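Local coordinates for protein endo-1,4-b-d-mannanase (PDB 1QNR) that hydrolyses internal beta-1,4-mannosidic bonds of mannans as a fungal endo-mannanase of glycoside hydrolase family 5, at residues W183-S186 with V187-V191; T211-A215 with Y216-Y220; S330-Q333 with C334-N338. One frame throughout, in Å; residues are numbered along the deposited sequence.

Contact 1 of 3, residues W183-S186 with V187-V191; sequences WATS and VSQYV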
loop_
_atom_site.group_PDB
_atom_site.type_symbol
_atom_site.label_atom_id
_atom_site.label_comp_id
_atom_site.label_asym_id
_atom_site.label_seq_id
_atom_site.Cartn_x
_atom_site.Cartn_y
_atom_site.Cartn_z
ATOM N N TRP A 183 9.943 2.154 -15.872
ATOM C CA TRP A 183 8.588 2.713 -15.634
ATOM C C TRP A 183 8.539 3.380 -14.249
ATOM O O TRP A 183 8.045 4.535 -14.141
ATOM C CB TRP A 183 7.617 1.508 -15.684
ATOM C CG TRP A 183 6.198 1.870 -15.273
ATOM C CD1 TRP A 183 5.230 2.471 -16.072
ATOM C CD2 TRP A 183 5.572 1.629 -13.990
ATOM N NE1 TRP A 183 4.082 2.692 -15.344
ATOM C CE2 TRP A 183 4.286 2.173 -14.059
ATOM C CE3 TRP A 183 6.037 1.045 -12.797
ATOM C CZ2 TRP A 183 3.412 2.066 -12.979
ATOM C CZ3 TRP A 183 5.133 0.966 -11.704
ATOM C CH2 TRP A 183 3.826 1.499 -11.800
ATOM N N ALA A 184 9.074 2.729 -13.206
ATOM C CA ALA A 184 9.012 3.348 -11.878
ATOM C C ALA A 184 9.838 4.618 -11.781
ATOM O O ALA A 184 9.438 5.586 -11.088
ATOM C CB ALA A 184 9.477 2.336 -10.814
ATOM N N THR A 185 10.973 4.665 -12.522
ATOM C CA THR A 185 11.780 5.888 -12.549
ATOM C C THR A 185 10.966 7.012 -13.169
ATOM O O THR A 185 10.871 8.160 -12.561
ATOM C CB THR A 185 13.082 5.604 -13.376
ATOM O OG1 THR A 185 13.879 4.647 -12.710
ATOM C CG2 THR A 185 13.913 6.886 -13.569
ATOM N N SER A 186 10.382 6.836 -14.342
ATOM C CA SER A 186 9.613 7.891 -15.004
ATOM C C SER A 186 8.357 8.302 -14.239
ATOM O O SER A 186 8.068 9.536 -14.088
ATOM C CB SER A 186 9.200 7.413 -16.421
ATOM O OG SER A 186 8.590 8.527 -17.069
ATOM N N VAL A 187 7.582 7.307 -13.711
ATOM C CA VAL A 187 6.333 7.703 -13.034
ATOM C C VAL A 187 6.661 8.386 -11.712
ATOM O O VAL A 187 5.965 9.384 -11.376
ATOM C CB VAL A 187 5.409 6.485 -12.811
ATOM C CG1 VAL A 187 4.166 6.822 -11.976
ATOM C CG2 VAL A 187 4.954 5.866 -14.153
ATOM N N SER A 188 7.644 7.937 -10.944
ATOM C CA SER A 188 7.933 8.640 -9.641
ATOM C C SER A 188 8.445 10.045 -9.926
ATOM O O SER A 188 8.157 10.939 -9.145
ATOM C CB SER A 188 8.881 7.832 -8.759
ATOM O OG SER A 188 10.178 7.547 -9.398
ATOM N N GLN A 189 9.276 10.265 -10.964
ATOM C CA GLN A 189 9.626 11.649 -11.350
ATOM C C GLN A 189 8.393 12.461 -11.670
ATOM O O GLN A 189 8.296 13.664 -11.241
ATOM C CB GLN A 189 10.584 11.673 -12.589
ATOM C CG GLN A 189 11.996 11.219 -12.310
ATOM C CD GLN A 189 12.827 11.099 -13.601
ATOM O OE1 GLN A 189 12.412 11.591 -14.671
ATOM N NE2 GLN A 189 13.984 10.502 -13.463
ATOM N N TYR A 190 7.383 11.907 -12.357
ATOM C CA TYR A 190 6.135 12.652 -12.637
ATOM C C TYR A 190 5.401 12.995 -11.366
ATOM O O TYR A 190 4.922 14.152 -11.185
ATOM C CB TYR A 190 5.261 11.798 -13.588
ATOM C CG TYR A 190 3.919 12.426 -13.926
ATOM C CD1 TYR A 190 3.905 13.683 -14.556
ATOM C CD2 TYR A 190 2.674 11.873 -13.640
ATOM C CE1 TYR A 190 2.723 14.386 -14.869
ATOM C CE2 TYR A 190 1.471 12.484 -13.987
ATOM C CZ TYR A 190 1.536 13.751 -14.552
ATOM O OH TYR A 190 0.316 14.402 -14.843
ATOM N N VAL A 191 5.271 12.059 -10.422
ATOM C CA VAL A 191 4.579 12.374 -9.151
ATOM C C VAL A 191 5.310 13.495 -8.417
ATOM O O VAL A 191 4.640 14.457 -7.930
ATOM C CB VAL A 191 4.490 11.121 -8.221
ATOM C CG1 VAL A 191 3.821 11.454 -6.864
ATOM C CG2 VAL A 191 3.657 10.018 -8.895
#
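A184 O is gripped twice by S188. The backbone N of S188 donates to it in the usual helical bond, and S188 OG donates to the same oxygen at 2.7 Å. The hydroxyl can do this because OG sits between the backbone N and the carbonyl carbon (chi1 59°), turned back toward the preceding turn. S188 OG is also hydrogen-bonded to the hydroxyl of S234, so the side chain ties the helix to a nearby loop. The other carbonyls of the turn are each met by the N-H four residues on. V187 N reaches W183 O at 2.8 Å in an almost straight bond, Q189 N takes T185 O, and Y190 N takes S186 O. T185 OG1 is hydrogen-bonded to V181 O, and S186 OG to R145 NH1.

On the buried side, V187 sends its CG2 methyl over one face of the W183 indole. CG2 lies 3.8 Å from the centroid of the five-membered ring, 23° off its normal, a CH-pi contact. The ring's NE1 bonds to Q141 on helix 138-155, which probably helps to hold the ring's rotation. On the outer side, T185 CG2 lies alongside Q189 NE2 at 3.6 Å. This is regular alpha-helical i to i+4 pairing on helix 178-194, the helix of a beta-alpha-beta unit between strands 161-165 and 199-201 of the TIM barrel.

Contact 2 of 3, residues T211-A215 with Y216-Y220; sequences TGDGA and YPYTY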
loop_
_atom_site.group_PDB
_atom_site.type_symbol
_atom_site.label_atom_id
_atom_site.label_comp_id
_atom_site.label_asym_id
_atom_site.label_seq_id
_atom_site.Cartn_x
_atom_site.Cartn_y
_atom_site.Cartn_z
ATOM N N THR A 211 20.432 -12.294 -1.712
ATOM C CA THR A 211 21.045 -12.587 -0.414
ATOM C C THR A 211 20.218 -13.542 0.454
ATOM O O THR A 211 20.557 -13.806 1.624
ATOM C CB THR A 211 21.166 -11.270 0.372
ATOM O OG1 THR A 211 19.864 -10.599 0.364
ATOM C CG2 THR A 211 22.172 -10.304 -0.235
ATOM N N GLY A 212 19.191 -14.171 -0.145
ATOM C CA GLY A 212 18.316 -15.101 0.529
ATOM C C GLY A 212 18.750 -16.574 0.352
ATOM O O GLY A 212 19.933 -16.867 0.090
ATOM N N ASP A 213 17.741 -17.430 0.418
ATOM C CA ASP A 213 17.987 -18.896 0.359
ATOM C C ASP A 213 17.579 -19.521 -0.975
ATOM O O ASP A 213 17.504 -20.763 -1.043
ATOM C CB ASP A 213 17.307 -19.596 1.497
ATOM C CG ASP A 213 15.781 -19.663 1.461
ATOM O OD1 ASP A 213 15.166 -18.976 0.593
ATOM O OD2 ASP A 213 15.184 -20.409 2.294
ATOM N N GLY A 214 17.267 -18.662 -1.960
ATOM C CA GLY A 214 16.934 -19.298 -3.258
ATOM C C GLY A 214 15.503 -19.750 -3.372
ATOM O O GLY A 214 15.166 -20.250 -4.498
ATOM N N ALA A 215 14.628 -19.569 -2.382
ATOM C CA ALA A 215 13.207 -19.933 -2.594
ATOM C C ALA A 215 12.624 -19.054 -3.723
ATOM O O ALA A 215 13.149 -17.931 -3.966
ATOM C CB ALA A 215 12.451 -19.716 -1.258
ATOM N N TYR A 216 11.493 -19.462 -4.328
ATOM C CA TYR A 216 10.884 -18.691 -5.402
ATOM C C TYR A 216 10.737 -17.183 -5.185
ATOM O O TYR A 216 11.147 -16.465 -6.107
ATOM C CB TYR A 216 9.567 -19.268 -5.981
ATOM C CG TYR A 216 9.162 -18.533 -7.305
ATOM C CD1 TYR A 216 9.801 -18.745 -8.539
ATOM C CD2 TYR A 216 8.129 -17.645 -7.362
ATOM C CE1 TYR A 216 9.368 -18.098 -9.673
ATOM C CE2 TYR A 216 7.688 -16.917 -8.437
ATOM C CZ TYR A 216 8.317 -17.161 -9.640
ATOM O OH TYR A 216 8.023 -16.542 -10.880
ATOM N N PRO A 217 10.304 -16.679 -4.034
ATOM C CA PRO A 217 10.183 -15.221 -3.896
ATOM C C PRO A 217 11.526 -14.521 -4.062
ATOM O O PRO A 217 11.499 -13.289 -4.367
ATOM C CB PRO A 217 9.634 -15.077 -2.453
ATOM C CG PRO A 217 8.854 -16.384 -2.254
ATOM C CD PRO A 217 9.765 -17.432 -2.891
ATOM N N TYR A 218 12.688 -15.136 -3.729
ATOM C CA TYR A 218 13.974 -14.461 -3.970
ATOM C C TYR A 218 14.414 -14.502 -5.462
ATOM O O TYR A 218 15.371 -13.766 -5.730
ATOM C CB TYR A 218 15.037 -15.171 -3.101
ATOM C CG TYR A 218 14.984 -14.912 -1.557
ATOM C CD1 TYR A 218 15.297 -13.605 -1.133
ATOM C CD2 TYR A 218 14.663 -15.893 -0.647
ATOM C CE1 TYR A 218 15.280 -13.348 0.249
ATOM C CE2 TYR A 218 14.669 -15.651 0.737
ATOM C CZ TYR A 218 14.952 -14.332 1.143
ATOM O OH TYR A 218 14.979 -14.074 2.540
ATOM N N THR A 219 13.800 -15.345 -6.283
ATOM C CA THR A 219 14.303 -15.420 -7.691
ATOM C C THR A 219 13.736 -14.285 -8.525
ATOM O O THR A 219 12.987 -13.425 -7.990
ATOM C CB THR A 219 13.973 -16.800 -8.308
ATOM O OG1 THR A 219 14.567 -17.893 -7.563
ATOM C CG2 THR A 219 14.449 -16.977 -9.732
ATOM N N TYR A 220 13.991 -14.257 -9.828
ATOM C CA TYR A 220 13.690 -13.134 -10.718
ATOM C C TYR A 220 12.693 -13.505 -11.789
ATOM O O TYR A 220 12.830 -13.132 -12.983
ATOM C CB TYR A 220 15.009 -12.576 -11.313
ATOM C CG TYR A 220 15.916 -12.014 -10.237
ATOM C CD1 TYR A 220 15.779 -10.744 -9.674
ATOM C CD2 TYR A 220 16.900 -12.853 -9.654
ATOM C CE1 TYR A 220 16.606 -10.236 -8.710
ATOM C CE2 TYR A 220 17.722 -12.372 -8.636
ATOM C CZ TYR A 220 17.567 -11.072 -8.162
ATOM O OH TYR A 220 18.414 -10.556 -7.214
#
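Y218 N donates to A215 O at 2.8 Å and closes a single 3-10 turn over 216-218. A215 is extended just before it. The bond is bent (135° at the hydrogen) and arrives from above the carbonyl plane. T219 N then takes Y216 O. Ahead of this turn, G214 has a positive phi, a region commonly taken by glycine.

D213 OD1 accepts from A215 N at 3.1 Å, which makes 213-215 an Asx turn. CG of D213 sits between the backbone N and the carbonyl carbon, and A215 N meets OD1 from above the carboxylate plane. OD1 also receives W253 NE1. Both motifs lie in the long loop between strand 199-201 and helix 226-230 of the TIM barrel, and the loop packs on helix 253-267. D213 also touches an N-acetylglucosamine of a glycan attached to the protein.

Y218 is the main side chain of the contact. Its ring lies flat against G212, whose CA stands 3.5 Å from the ring centroid and 11° off the normal. This is a CH-pi contact centred on the face. D213 OD1 comes to the ring edge, 3.4 Å from Y218 CD2, with the carboxylate and ring planes 78° apart. At the far end, Y218 OH bonds to T260, and W257 meets the ring edge-to-face. P217 packs its CD against A215 CB at 3.9 Å and also touches W253 and W257.

Contact 3 of 3, residues S330-Q333 with C334-N338; sequences SNWQ and CLVKN
W332 O accepts two backbone N-H groups, V336 N at 2.9 Å and K337 N at 3.0 Å. This marks a wider pi-type turn at 334-337, set into helix 330-343 near the C-terminus of the TIM-barrel enzyme. The two donors approach differently. K337 N comes nearly along the C=O axis, whereas V336 N stands above the carbonyl plane and makes the more bent bond (140° at the hydrogen). C334 N to S330 O and L335 N to N331 O keep the alpha-helical i to i+4 spacing. K337 N and N338 N each reach back five residues, N338 N to Q333 O at 3.0 Å.

C334 is joined to C284 by a disulfide, which links this helix to helix 283-295. N331 and L335 touch that helix too. K337 NZ forms a salt bridge with D341 one turn on.

The W332 indole lies over the turn. Its CG is anti to the backbone N (chi1 168°), which lays the ring along the following residues. V336 and K337 both meet the same face. V336 CB sits 4.1 Å from the centroid of the five-membered ring, and K337 CB sits 4.2 Å from that of the six-membered ring. Both are CH-pi contacts. NE1 is held by S48 OG, and Y327 meets the ring edge-to-face. V336 crosses the indole at about a right angle, with its CB 3.7 Å from W332 CD1.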
loop_
_atom_site.group_PDB
_atom_site.type_symbol
_atom_site.label_atom_id
_atom_site.label_comp_id
_atom_site.label_asym_id
_atom_site.label_seq_id
_atom_site.Cartn_x
_atom_site.Cartn_y
_atom_site.Cartn_z
ATOM N N SER A 330 -9.458 -11.311 20.384
ATOM C CA SER A 330 -8.239 -11.809 20.986
ATOM C C SER A 330 -7.031 -11.641 20.050
ATOM O O SER A 330 -5.903 -11.395 20.528
ATOM C CB SER A 330 -8.372 -13.299 21.367
ATOM O OG SER A 330 -8.766 -14.137 20.362
ATOM N N ASN A 331 -7.172 -11.763 18.723
ATOM C CA ASN A 331 -6.064 -11.524 17.820
ATOM C C ASN A 331 -5.741 -10.019 17.785
ATOM O O ASN A 331 -4.542 -9.711 17.596
ATOM C CB ASN A 331 -6.416 -12.018 16.407
ATOM C CG ASN A 331 -6.407 -13.547 16.216
ATOM O OD1 ASN A 331 -7.000 -14.063 15.208
ATOM N ND2 ASN A 331 -5.733 -14.205 17.127
ATOM N N TRP A 332 -6.682 -9.107 17.959
ATOM C CA TRP A 332 -6.334 -7.669 18.121
ATOM C C TRP A 332 -5.473 -7.515 19.353
ATOM O O TRP A 332 -4.523 -6.721 19.352
ATOM C CB TRP A 332 -7.635 -6.844 18.123
ATOM C CG TRP A 332 -7.485 -5.415 18.556
ATOM C CD1 TRP A 332 -7.281 -4.312 17.771
ATOM C CD2 TRP A 332 -7.510 -4.883 19.910
ATOM N NE1 TRP A 332 -7.145 -3.150 18.524
ATOM C CE2 TRP A 332 -7.324 -3.501 19.840
ATOM C CE3 TRP A 332 -7.754 -5.505 21.161
ATOM C CZ2 TRP A 332 -7.258 -2.649 20.963
ATOM C CZ3 TRP A 332 -7.739 -4.666 22.272
ATOM C CH2 TRP A 332 -7.517 -3.300 22.175
ATOM N N GLN A 333 -5.801 -8.178 20.495
ATOM C CA GLN A 333 -4.953 -8.015 21.702
ATOM C C GLN A 333 -3.550 -8.487 21.356
ATOM O O GLN A 333 -2.575 -7.802 21.739
ATOM C CB GLN A 333 -5.556 -8.819 22.891
ATOM C CG GLN A 333 -4.864 -9.188 24.206
ATOM C CD GLN A 333 -5.250 -10.224 25.230
ATOM O OE1 GLN A 333 -4.687 -10.460 26.383
ATOM N NE2 GLN A 333 -6.244 -11.155 25.092
ATOM N N CYS A 334 -3.411 -9.640 20.757
ATOM C CA CYS A 334 -2.102 -10.241 20.478
ATOM C C CYS A 334 -1.202 -9.488 19.455
ATOM O O CYS A 334 -0.002 -9.304 19.688
ATOM C CB CYS A 334 -2.277 -11.656 19.959
ATOM S SG CYS A 334 -0.768 -12.541 19.520
ATOM N N LEU A 335 -1.849 -9.045 18.366
ATOM C CA LEU A 335 -1.091 -8.481 17.229
ATOM C C LEU A 335 -1.163 -6.992 17.064
ATOM O O LEU A 335 -0.482 -6.397 16.200
ATOM C CB LEU A 335 -1.660 -9.168 15.921
ATOM C CG LEU A 335 -1.352 -10.672 15.859
ATOM C CD1 LEU A 335 -2.027 -11.311 14.629
ATOM C CD2 LEU A 335 0.155 -10.971 15.881
ATOM N N VAL A 336 -2.046 -6.302 17.828
ATOM C CA VAL A 336 -2.198 -4.862 17.811
ATOM C C VAL A 336 -1.850 -4.257 19.183
ATOM O O VAL A 336 -0.793 -3.617 19.276
ATOM C CB VAL A 336 -3.615 -4.411 17.316
ATOM C CG1 VAL A 336 -3.617 -2.897 17.137
ATOM C CG2 VAL A 336 -3.944 -5.120 16.003
ATOM N N LYS A 337 -2.701 -4.435 20.202
ATOM C CA LYS A 337 -2.375 -3.776 21.508
ATOM C C LYS A 337 -1.039 -4.307 22.026
ATOM O O LYS A 337 -0.284 -3.350 22.429
ATOM C CB LYS A 337 -3.537 -4.085 22.475
ATOM C CG LYS A 337 -3.293 -3.384 23.815
ATOM C CD LYS A 337 -4.419 -3.399 24.818
ATOM C CE LYS A 337 -3.831 -3.549 26.241
ATOM N NZ LYS A 337 -3.025 -2.357 26.629
ATOM N N ASN A 338 -0.669 -5.560 22.046
ATOM C CA ASN A 338 0.630 -5.979 22.645
ATOM C C ASN A 338 1.767 -5.451 21.806
ATOM O O ASN A 338 2.855 -5.116 22.351
ATOM C CB ASN A 338 0.781 -7.495 22.809
ATOM C CG ASN A 338 -0.148 -8.154 23.857
ATOM O OD1 ASN A 338 -0.287 -9.428 23.857
ATOM N ND2 ASN A 338 -0.850 -7.329 24.578
#

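The three contacts follow one another along the chain and none touches another. Contact 1 and contact 3 are both helical turns of the barrel's outer layer. They lie on opposite sides of the chain's centre, about 38 Å apart between centres. Contact 2 is a loop site, its centre about 27 Å from that of contact 1 and about 31 Å from that of contact 3. Contacts 1 and 2 come closest, yet their nearest atoms are still about 15 Å apart. Sugar lies nearest contact 2, where the D213 side chain is about 4 Å from an N-acetylglucosamine of an attached glycan. In contact 3, the side chain of W332 is about 7 Å from a bound N-acetylglucosamine (NAG).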